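Local coordinates for Tll0287 protein (Thermosynechococcus elongatus, PDB 5B82) that binds a covalently attached heme c in a PAS-like fold and probably serves a redox or sensing role, at residues 32-37 / 178-183; 102-107 / 123-128; 109-112 / 117-120. All blocks are in the same frame, centred on the assembly; numbering follows the deposited sequence. Where two conformers were deposited one is given.

Contact 1 (32-37 / 178-183)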
loop_
_atom_site.group_PDB
_atom_site.type_symbol
_atom_site.label_atom_id
_atom_site.label_comp_id
_atom_site.label_asym_id
_atom_site.label_seq_id
_atom_site.Cartn_x
_atom_site.Cartn_y
_atom_site.Cartn_z
ATOM N N GLY A 32 16.891 4.385 -8.319
ATOM C CA GLY A 32 16.123 5.635 -8.382
ATOM C C GLY A 32 14.755 5.460 -9.035
ATOM O O GLY A 32 13.754 6.044 -8.595
ATOM N N LYS A 33 14.724 4.667 -10.107
ATOM C CA LYS A 33 13.492 4.340 -10.810
ATOM C C LYS A 33 12.486 3.667 -9.879
ATOM O O LYS A 33 11.282 3.947 -9.942
ATOM C CB LYS A 33 13.783 3.444 -12.025
ATOM C CG LYS A 33 12.528 3.035 -12.766
ATOM C CD LYS A 33 12.807 2.452 -14.140
ATOM C CE LYS A 33 11.505 2.392 -14.944
ATOM N NZ LYS A 33 11.687 1.867 -16.324
ATOM N N VAL A 34 12.971 2.777 -9.017
ATOM C CA VAL A 34 12.091 2.182 -8.007
ATOM C C VAL A 34 11.501 3.245 -7.063
ATOM O O VAL A 34 10.268 3.295 -6.853
ATOM C CB VAL A 34 12.805 1.100 -7.169
ATOM C CG1 VAL A 34 11.936 0.693 -5.971
ATOM C CG2 VAL A 34 13.123 -0.128 -8.018
ATOM N N VAL A 35 12.369 4.085 -6.494
ATOM C CA VAL A 35 11.843 5.145 -5.589
ATOM C C VAL A 35 10.773 6.024 -6.263
ATOM O O VAL A 35 9.676 6.293 -5.701
ATOM C CB VAL A 35 12.993 6.023 -5.016
ATOM C CG1 VAL A 35 12.458 7.232 -4.234
ATOM C CG2 VAL A 35 13.942 5.169 -4.155
ATOM N N THR A 36 11.080 6.449 -7.485
ATOM C CA THR A 36 10.163 7.297 -8.232
ATOM C C THR A 36 8.842 6.593 -8.532
ATOM O O THR A 36 7.771 7.169 -8.325
ATOM C CB THR A 36 10.770 7.797 -9.547
ATOM O OG1 THR A 36 11.930 8.583 -9.261
ATOM C CG2 THR A 36 9.761 8.674 -10.292
ATOM N N ALA A 37 8.920 5.350 -9.006
ATOM C CA ALA A 37 7.721 4.588 -9.347
ATOM C C ALA A 37 6.807 4.442 -8.140
ATOM O O ALA A 37 5.588 4.668 -8.237
ATOM C CB ALA A 37 8.102 3.203 -9.887
ATOM N N VAL A 178 9.021 -3.529 -2.703
ATOM C CA VAL A 178 9.571 -3.873 -4.008
ATOM C C VAL A 178 10.820 -4.724 -3.852
ATOM O O VAL A 178 11.636 -4.467 -2.970
ATOM C CB VAL A 178 9.945 -2.613 -4.802
ATOM C CG1 VAL A 178 10.567 -2.986 -6.141
ATOM C CG2 VAL A 178 8.725 -1.722 -4.990
ATOM N N THR A 179 10.968 -5.736 -4.701
ATOM C CA THR A 179 12.199 -6.508 -4.730
ATOM C C THR A 179 12.828 -6.486 -6.119
ATOM O O THR A 179 12.169 -6.782 -7.119
ATOM C CB THR A 179 11.971 -7.972 -4.314
ATOM O OG1 THR A 179 11.601 -8.024 -2.934
ATOM C CG2 THR A 179 13.251 -8.799 -4.507
ATOM N N ILE A 180 14.106 -6.119 -6.177
ATOM C CA ILE A 180 14.902 -6.339 -7.375
ATOM C C ILE A 180 15.681 -7.638 -7.162
ATOM O O ILE A 180 16.674 -7.659 -6.437
ATOM C CB ILE A 180 15.887 -5.195 -7.650
ATOM C CG1 ILE A 180 15.188 -3.831 -7.572
ATOM C CG2 ILE A 180 16.555 -5.402 -9.018
ATOM C CD1 ILE A 180 16.148 -2.666 -7.709
ATOM N N PRO A 181 15.217 -8.726 -7.777
ATOM C CA PRO A 181 15.775 -10.058 -7.502
ATOM C C PRO A 181 17.277 -10.153 -7.768
ATOM O O PRO A 181 17.779 -9.483 -8.661
ATOM C CB PRO A 181 15.006 -10.972 -8.459
ATOM C CG PRO A 181 14.486 -10.079 -9.514
ATOM C CD PRO A 181 14.208 -8.759 -8.846
ATOM N N GLN A 182 17.973 -10.959 -6.974
ATOM C CA GLN A 182 19.396 -11.222 -7.154
ATOM C C GLN A 182 19.688 -11.827 -8.537
ATOM O O GLN A 182 20.617 -11.406 -9.220
ATOM C CB GLN A 182 19.884 -12.173 -6.054
ATOM C CG GLN A 182 21.370 -12.468 -6.066
ATOM C CD GLN A 182 22.176 -11.551 -5.146
ATOM O OE1 GLN A 182 22.992 -10.759 -5.611
ATOM N NE2 GLN A 182 21.970 -11.683 -3.835
ATOM N N ILE A 183 18.895 -12.820 -8.939
ATOM C CA ILE A 183 19.007 -13.402 -10.274
ATOM C C ILE A 183 17.945 -12.867 -11.236
ATOM O O ILE A 183 16.750 -13.018 -10.982
ATOM C CB ILE A 183 18.883 -14.948 -10.238
ATOM C CG1 ILE A 183 19.840 -15.541 -9.205
ATOM C CG2 ILE A 183 19.149 -15.526 -11.613
ATOM C CD1 ILE A 183 21.268 -15.093 -9.378
#
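Within residues 32-37, Val34 alone meets the strand segment, its two methyl groups touching Val178 and Ile180. Its branches divide the work. CG1 stands anti to the backbone N (chi1 170°) and runs tip to tip into Val178, where Val34 CG1 lies 3.9 Å from Val178 CG1 and 4.0 Å from Val178 CB; Val178 CG2 is hardly farther off, so this one methyl sits against the branched end of the valine as a whole. The other branch, beside the backbone N, slants across Ile180, with Val34 CG2 4.0 Å from Ile180 CD1. In Ile180, chi2 near 175° keeps the chain extended, so that CD1 reaches out to the valine. A single helical residue thus bridges two strand residues whose side chains project from the same side of the sheet, while Thr179 between them turns to the opposite side and bonds through OG1 to His130. All the distances are ordinary van der Waals separations, and no hydrogen bond crosses between the segments. Trp84 touches both Val34 and Val178, and Tyr131 of strand 128-136 also packs on Val34; Ile180 is covered in turn by Ala26 and by Leu31 of the same helix, and all three aliphatic side chains are buried. The arrangement is helix-on-sheet packing: N-terminal helix 28-49 lies against a face of the antiparallel sheet of the PAS-like domain, and Val34 fits over alternate residues of strand 172-181.

Contact 2 (102-107 / 123-128)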
loop_
_atom_site.group_PDB
_atom_site.type_symbol
_atom_site.label_atom_id
_atom_site.label_comp_id
_atom_site.label_asym_id
_atom_site.label_seq_id
_atom_site.Cartn_x
_atom_site.Cartn_y
_atom_site.Cartn_z
ATOM N N THR A 102 6.491 -12.806 4.994
ATOM C CA THR A 102 7.824 -13.175 5.450
ATOM C C THR A 102 8.232 -12.415 6.700
ATOM O O THR A 102 7.600 -11.419 7.064
ATOM C CB THR A 102 8.880 -12.882 4.376
ATOM O OG1 THR A 102 8.824 -11.496 4.029
ATOM C CG2 THR A 102 8.642 -13.723 3.128
ATOM N N ALA A 103 9.295 -12.894 7.345
ATOM C CA ALA A 103 9.896 -12.212 8.486
ATOM C C ALA A 103 10.337 -10.814 8.093
ATOM O O ALA A 103 10.311 -9.894 8.910
ATOM C CB ALA A 103 11.075 -13.005 9.024
ATOM N N LEU A 104 10.738 -10.642 6.841
ATOM C CA LEU A 104 11.131 -9.319 6.370
ATOM C C LEU A 104 9.946 -8.362 6.294
ATOM O O LEU A 104 10.076 -7.177 6.625
ATOM C CB LEU A 104 11.828 -9.404 5.014
ATOM C CG LEU A 104 12.278 -8.063 4.435
ATOM C CD1 LEU A 104 13.122 -7.266 5.419
ATOM C CD2 LEU A 104 13.031 -8.299 3.136
ATOM N N ASP A 105 8.795 -8.853 5.847
ATOM C CA ASP A 105 7.604 -8.006 5.821
ATOM C C ASP A 105 7.323 -7.467 7.229
ATOM O O ASP A 105 7.116 -6.253 7.431
ATOM C CB ASP A 105 6.383 -8.774 5.297
ATOM C CG ASP A 105 6.434 -9.020 3.791
ATOM O OD1 ASP A 105 7.068 -8.224 3.065
ATOM O OD2 ASP A 105 5.812 -9.999 3.329
ATOM N N VAL A 106 7.343 -8.378 8.198
ATOM C CA VAL A 106 7.010 -8.043 9.574
ATOM C C VAL A 106 8.050 -7.098 10.146
ATOM O O VAL A 106 7.714 -6.138 10.849
ATOM C CB VAL A 106 6.876 -9.299 10.464
ATOM C CG1 VAL A 106 6.609 -8.904 11.902
ATOM C CG2 VAL A 106 5.759 -10.191 9.956
ATOM N N GLN A 107 9.311 -7.365 9.832
ATOM C CA GLN A 107 10.421 -6.521 10.256
ATOM C C GLN A 107 10.260 -5.093 9.733
ATOM O O GLN A 107 10.504 -4.119 10.456
ATOM C CB GLN A 107 11.750 -7.099 9.760
ATOM C CG GLN A 107 12.962 -6.229 10.088
ATOM C CD GLN A 107 14.185 -6.560 9.238
ATOM O OE1 GLN A 107 14.983 -5.677 8.913
ATOM N NE2 GLN A 107 14.338 -7.832 8.879
ATOM N N GLN A 123 16.995 -2.457 1.783
ATOM C CA GLN A 123 17.746 -3.476 2.497
ATOM C C GLN A 123 18.221 -4.493 1.481
ATOM O O GLN A 123 17.509 -4.765 0.523
ATOM C CB GLN A 123 16.801 -4.136 3.497
ATOM C CG GLN A 123 17.285 -5.397 4.140
ATOM C CD GLN A 123 16.621 -5.628 5.481
ATOM O OE1 GLN A 123 16.207 -4.675 6.152
ATOM N NE2 GLN A 123 16.517 -6.891 5.884
ATOM N N THR A 124 19.415 -5.052 1.672
ATOM C CA THR A 124 19.912 -6.060 0.751
ATOM C C THR A 124 20.125 -7.384 1.456
ATOM O O THR A 124 20.603 -7.431 2.599
ATOM C CB THR A 124 21.242 -5.645 0.082
ATOM O OG1 THR A 124 22.143 -5.142 1.073
ATOM C CG2 THR A 124 21.002 -4.580 -0.964
ATOM N N ASP A 125 19.774 -8.467 0.770
ATOM C CA ASP A 125 20.061 -9.793 1.291
ATOM C C ASP A 125 20.207 -10.800 0.152
ATOM O O ASP A 125 20.247 -10.416 -1.016
ATOM C CB ASP A 125 19.003 -10.243 2.316
ATOM C CG ASP A 125 17.591 -10.251 1.756
ATOM O OD1 ASP A 125 17.397 -10.562 0.558
ATOM O OD2 ASP A 125 16.655 -9.949 2.528
ATOM N N LYS A 126 20.247 -12.078 0.495
ATOM C CA LYS A 126 20.422 -13.117 -0.524
ATOM C C LYS A 126 19.373 -13.015 -1.636
ATOM O O LYS A 126 19.642 -13.354 -2.780
ATOM C CB LYS A 126 20.386 -14.501 0.124
ATOM C CG LYS A 126 19.141 -14.747 0.956
ATOM C CD LYS A 126 19.340 -15.910 1.914
ATOM C CE LYS A 126 18.819 -17.198 1.321
ATOM N NZ LYS A 126 17.333 -17.206 1.227
ATOM N N GLU A 127 18.180 -12.516 -1.305
ATOM C CA GLU A 127 17.099 -12.507 -2.282
ATOM C C GLU A 127 17.246 -11.347 -3.263
ATOM O O GLU A 127 16.742 -11.406 -4.386
ATOM C CB GLU A 127 15.731 -12.482 -1.594
ATOM C CG GLU A 127 15.592 -13.520 -0.474
ATOM C CD GLU A 127 15.656 -14.950 -0.968
ATOM O OE1 GLU A 127 15.365 -15.188 -2.161
ATOM O OE2 GLU A 127 15.998 -15.841 -0.161
ATOM N N GLY A 128 17.964 -10.306 -2.844
ATOM C CA GLY A 128 18.238 -9.185 -3.721
ATOM C C GLY A 128 18.129 -7.860 -2.968
ATOM O O GLY A 128 18.477 -7.783 -1.789
#
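Leu104 packs its CD1 methyl against the terminal amide of Gln123, between the start of helix 103-114 and the end of strand 120-125. The two chains run alongside each other, heading opposite ways, and Leu104 CD1 lies 3.9 Å from Gln123 CD. The other methyl turns to the carboxylate of Asp125, Leu104 CD2 lying 4.0 Å from Asp125 OD2. With CG anti to the backbone N (chi1 180°), the leucine is carried out from the helix so that its fork spans both strand residues; it also rests on His130 and Phe132 of strand 128-136. One helical turn on, the extended chain of Gln107 approaches that of Gln123 from the opposite direction, the amide planes 33° apart.

A second layer of bonds orders the backbone of each segment and holds the Asp125 carboxylate. On the helix side, Thr102 and Asp105 form a capping box: Asp105 N donates to Thr102 OG1 at 3.2 Å, and Thr102 N returns a weak bond to Asp105 OD2. Asp105 is held in addition by a salt bridge to Arg87. On the strand side, Asp125 is the first residue of a type I turn ending at Gly128, closed by the bond from Gly128 N to Asp125 O at 2.9 Å. Its side chain folds back in an Asx turn, where Glu127 N reaches Asp125 OD1 at 2.8 Å, from the anti side and 28° out of the carboxylate plane. His130 NE2 bonds to that same oxygen, so OD1 is tied down while OD2 faces the leucine.

The contact therefore brings a leucine against polar side chains at the protein surface. Its cohesion probably comes largely from van der Waals contact, with the carboxylate's main polar bonds made within the turn and to His130 rather than to the helix.

Contact 3 (109-112 / 117-120)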
loop_
_atom_site.group_PDB
_atom_site.type_symbol
_atom_site.label_atom_id
_atom_site.label_comp_id
_atom_site.label_asym_id
_atom_site.label_seq_id
_atom_site.Cartn_x
_atom_site.Cartn_y
_atom_site.Cartn_z
ATOM N N LEU A 109 7.459 -3.535 8.539
ATOM C CA LEU A 109 6.300 -2.919 9.178
ATOM C C LEU A 109 6.643 -2.476 10.586
ATOM O O LEU A 109 6.294 -1.372 10.985
ATOM C CB LEU A 109 5.095 -3.860 9.188
ATOM C CG LEU A 109 4.465 -4.084 7.813
ATOM C CD1 LEU A 109 3.398 -5.169 7.868
ATOM C CD2 LEU A 109 3.862 -2.786 7.294
ATOM N N ASN A 110 7.348 -3.323 11.328
ATOM C CA ASN A 110 7.853 -2.941 12.639
ATOM C C ASN A 110 8.737 -1.693 12.610
ATOM O O ASN A 110 8.605 -0.832 13.480
ATOM C CB ASN A 110 8.600 -4.097 13.309
ATOM C CG ASN A 110 7.694 -4.959 14.161
ATOM O OD1 ASN A 110 6.865 -4.450 14.914
ATOM N ND2 ASN A 110 7.847 -6.276 14.047
ATOM N N GLN A 111 9.642 -1.599 11.634
ATOM C CA GLN A 111 10.516 -0.430 11.529
ATOM C C GLN A 111 9.675 0.831 11.342
ATOM O O GLN A 111 9.889 1.834 12.021
ATOM C CB GLN A 111 11.531 -0.581 10.393
ATOM C CG GLN A 111 12.837 -1.276 10.808
ATOM C CD GLN A 111 13.810 -1.495 9.651
ATOM O OE1 GLN A 111 14.049 -2.630 9.235
ATOM N NE2 GLN A 111 14.387 -0.410 9.141
ATOM N N PHE A 112 8.718 0.768 10.425
ATOM C CA PHE A 112 7.821 1.908 10.226
ATOM C C PHE A 112 7.054 2.253 11.506
ATOM O O PHE A 112 6.982 3.421 11.923
ATOM C CB PHE A 112 6.882 1.638 9.045
ATOM C CG PHE A 112 7.585 1.631 7.708
ATOM C CD1 PHE A 112 8.472 2.651 7.378
ATOM C CD2 PHE A 112 7.392 0.596 6.804
ATOM C CE1 PHE A 112 9.130 2.662 6.157
ATOM C CE2 PHE A 112 8.049 0.588 5.569
ATOM C CZ PHE A 112 8.923 1.615 5.246
ATOM N N HIS A 117 8.919 8.984 11.786
ATOM C CA HIS A 117 9.602 9.819 10.806
ATOM C C HIS A 117 10.166 8.977 9.655
ATOM O O HIS A 117 10.493 9.501 8.596
ATOM C CB HIS A 117 10.750 10.579 11.459
ATOM C CG HIS A 117 10.315 11.612 12.451
ATOM N ND1 HIS A 117 9.962 12.890 12.080
ATOM C CD2 HIS A 117 10.198 11.563 13.799
ATOM C CE1 HIS A 117 9.627 13.581 13.156
ATOM N NE2 HIS A 117 9.764 12.800 14.212
ATOM N N LEU A 118 10.300 7.674 9.865
ATOM C CA LEU A 118 10.897 6.827 8.830
ATOM C C LEU A 118 9.948 6.684 7.648
ATOM O O LEU A 118 8.902 6.053 7.769
ATOM C CB LEU A 118 11.226 5.445 9.401
ATOM C CG LEU A 118 11.827 4.445 8.410
ATOM C CD1 LEU A 118 13.176 4.931 7.936
ATOM C CD2 LEU A 118 11.936 3.076 9.072
ATOM N N GLN A 119 10.303 7.257 6.500
ATOM C CA GLN A 119 9.414 7.164 5.339
ATOM C C GLN A 119 9.652 5.928 4.480
ATOM O O GLN A 119 8.707 5.358 3.922
ATOM C CB GLN A 119 9.508 8.411 4.472
ATOM C CG GLN A 119 8.958 9.655 5.164
ATOM C CD GLN A 119 7.601 9.423 5.824
ATOM O OE1 GLN A 119 6.649 8.974 5.182
ATOM N NE2 GLN A 119 7.508 9.733 7.120
ATOM N N ALA A 120 10.913 5.536 4.337
ATOM C CA ALA A 120 11.229 4.401 3.471
ATOM C C ALA A 120 12.633 3.912 3.722
ATOM O O ALA A 120 13.462 4.628 4.264
ATOM C CB ALA A 120 11.081 4.790 1.997
#
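A helix-loop-strand connection brings Phe112, near the end of helix 103-114, against Leu118 and the chain leading into strand 120-125. The two side chains cross at about a right angle, with Phe112 CD1 3.9 Å from Leu118 CD2 and Leu118 CG equally near to the ring atoms CD1 and CE1. Placing CG anti to the carbonyl carbon (chi1 -69°) lets the phenylalanine lean from the helix so that its ring reaches the incoming chain, although its CB does not point straight at it. The ring's rim then follows the backbone. Leu118 O lies near the ring plane, 3.5 Å from Phe112 CD1, and Ala120 CA meets the edge in plane, 3.8 Å from Phe112 CE1. Between them, Gln119 O comes up obliquely, 3.5 Å from Phe112 CE1. The near-plane position of Leu118 O is consistent with a mild attraction to the positively polarised ring hydrogens.

Leu118 also covers the helix backbone: its CD2 is 3.8 Å from Gln111 O and 3.9 Å from Gln111 CB, so this methyl lies against both the backbone and the side-chain root of Gln111. Replacing Phe112 with an alanine would probably leave a gap beside the Leu118 side chain and strip the backbone of residues 118-120 of the ring it packs against.

Polar bonds from the sheet reinforce the corner, because Arg134 NH1 of strand 128-136 binds both Phe112 O and Leu118 O and so ties the helix end to the loop. The phenylalanine itself continues inward to Phe132 of that strand and to Leu172 and Met175 of strand 172-181, placing helix 103-114 against the sheet.

In the fold
Contact 1 belongs to the buried core, whereas contacts 2 and 3 lie nearer the surface, though contact 3 sends one buried aromatic ring inward. Contacts 2 and 3 share helix 103-114 and bind its two ends to the region of edge strand 120-125; contact 1 instead joins N-terminal helix 28-49 to strand 172-181, an inner strand of the sheet. The chemistry follows the setting: purely aliphatic in contact 1, leucine against amide and carboxylate in contact 2, aromatic ring against leucine and loop backbone in contact 3. Contacts 1 and 2 meet where Gln182 N probably bonds to Glu127 O, 2.9 Å away. In sequence, contact 3 is nested within contact 2, and both within contact 1.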